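Local coordinates for elastase inhibitor AFUEI (Aspergillus fumigatus Af293, PDB 3W0E), which inhibits serine-type elastases, blocking the fungus's own elastase non-competitively at nanomolar concentration and also acting on human leukocyte elastase, at residues A[19-22]-A[23-27]. Sequence-based numbering, arbitrary orientation.
Sequences QPYT and DAVAN
Thr22 O accepts the backbone hydrogen of Ala26 N at 2.9 Å, the first i to i+4 bond of the short helix 23-28. Thr22 is the N-cap of this helix. Its OG1 takes the N-H of Val25 at 3.1 Å in a nearly straight bond (168°), so that side chain and carbonyl of one residue satisfy two amides of the first turn. A chi1 of 59° sets OG1 between the backbone N and the carbonyl carbon, facing the turn, and Val25 CG2 lies 3.5 Å from Thr22 OG1.

Just before the cap, Tyr21 centres an inverse gamma turn, and its ring runs alongside the first turn, against Val25 and Ala26. Val25 CG1 meets CD1 and CE1, 3.7 Å from Tyr21 CE1, and Ala26 CB meets CZ and OH, both obliquely to the ring. Beyond this turn the ring also meets Ile34, Val36, Ile54 and Val56, joining the helix to strands 34-37 and 52-56 of the sheet in this I78-family inhibitor. Asn60 ND2 donates to Tyr21 O, tying the loop to the 52-56/62-67 connection. At the ring's outer end, Tyr21 OH sits 3.2 Å from Ala26 CB.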
loop_
_atom_site.group_PDB
_atom_site.type_symbol
_atom_site.label_atom_id
_atom_site.label_comp_id
_atom_site.label_asym_id
_atom_site.label_seq_id
_atom_site.Cartn_x
_atom_site.Cartn_y
_atom_site.Cartn_z
ATOM N N GLN A 19 -6.227 -12.479 10.711
ATOM C CA GLN A 19 -7.522 -13.129 10.575
ATOM C C GLN A 19 -7.738 -13.570 9.145
ATOM O O GLN A 19 -7.252 -12.922 8.202
ATOM C CB GLN A 19 -8.633 -12.179 10.989
ATOM C CG GLN A 19 -8.302 -11.425 12.250
ATOM C CD GLN A 19 -8.807 -12.102 13.488
ATOM O OE1 GLN A 19 -8.261 -13.131 13.902
ATOM N NE2 GLN A 19 -9.861 -11.543 14.093
ATOM N N PRO A 20 -8.476 -14.671 8.974
ATOM C CA PRO A 20 -8.851 -15.165 7.652
ATOM C C PRO A 20 -9.760 -14.150 6.970
ATOM O O PRO A 20 -10.633 -13.555 7.623
ATOM C CB PRO A 20 -9.654 -16.442 7.957
ATOM C CG PRO A 20 -10.091 -16.303 9.368
ATOM C CD PRO A 20 -9.016 -15.510 10.060
ATOM N N TYR A 21 -9.540 -13.932 5.680
ATOM C CA TYR A 21 -10.369 -13.007 4.927
ATOM C C TYR A 21 -11.627 -13.740 4.452
ATOM O O TYR A 21 -11.680 -14.267 3.337
ATOM C CB TYR A 21 -9.599 -12.443 3.745
ATOM C CG TYR A 21 -10.363 -11.358 3.046
ATOM C CD1 TYR A 21 -10.750 -10.206 3.727
ATOM C CD2 TYR A 21 -10.723 -11.494 1.725
ATOM C CE1 TYR A 21 -11.468 -9.205 3.078
ATOM C CE2 TYR A 21 -11.437 -10.509 1.074
ATOM C CZ TYR A 21 -11.798 -9.366 1.756
ATOM O OH TYR A 21 -12.524 -8.391 1.085
ATOM N N THR A 22 -12.638 -13.759 5.313
ATOM C CA THR A 22 -13.834 -14.558 5.084
ATOM C C THR A 22 -14.853 -13.748 4.317
ATOM O O THR A 22 -14.701 -12.539 4.162
ATOM C CB THR A 22 -14.469 -14.942 6.421
ATOM O OG1 THR A 22 -14.806 -13.743 7.129
ATOM C CG2 THR A 22 -13.485 -15.760 7.271
ATOM N N ASP A 23 -15.917 -14.396 3.856
ATOM C CA ASP A 23 -16.983 -13.658 3.184
ATOM C C ASP A 23 -17.619 -12.675 4.146
ATOM O O ASP A 23 -18.023 -11.591 3.739
ATOM C CB ASP A 23 -18.044 -14.609 2.623
ATOM C CG ASP A 23 -17.465 -15.595 1.634
ATOM O OD1 ASP A 23 -16.617 -15.174 0.816
ATOM O OD2 ASP A 23 -17.840 -16.790 1.691
ATOM N N ALA A 24 -17.679 -13.031 5.423
ATOM C CA ALA A 24 -18.292 -12.129 6.404
ATOM C C ALA A 24 -17.481 -10.835 6.545
ATOM O O ALA A 24 -18.047 -9.741 6.612
ATOM C CB ALA A 24 -18.459 -12.819 7.743
ATOM N N VAL A 25 -16.156 -10.958 6.590
ATOM C CA VAL A 25 -15.301 -9.784 6.597
ATOM C C VAL A 25 -15.433 -8.994 5.297
ATOM O O VAL A 25 -15.544 -7.763 5.320
ATOM C CB VAL A 25 -13.818 -10.158 6.768
ATOM C CG1 VAL A 25 -12.928 -8.957 6.439
ATOM C CG2 VAL A 25 -13.556 -10.653 8.177
ATOM N N ALA A 26 -15.394 -9.702 4.170
ATOM C CA ALA A 26 -15.386 -9.044 2.872
ATOM C C ALA A 26 -16.695 -8.309 2.658
ATOM O O ALA A 26 -16.717 -7.214 2.093
ATOM C CB ALA A 26 -15.155 -10.047 1.756
ATOM N N ASN A 27 -17.789 -8.909 3.114
ATOM C CA ASN A 27 -19.102 -8.340 2.853
ATOM C C ASN A 27 -19.358 -7.113 3.711
ATOM O O ASN A 27 -20.210 -6.285 3.382
ATOM C CB ASN A 27 -20.200 -9.386 3.051
ATOM C CG ASN A 27 -20.175 -10.465 1.984
ATOM O OD1 ASN A 27 -19.478 -10.343 0.970
ATOM N ND2 ASN A 27 -20.953 -11.525 2.200
#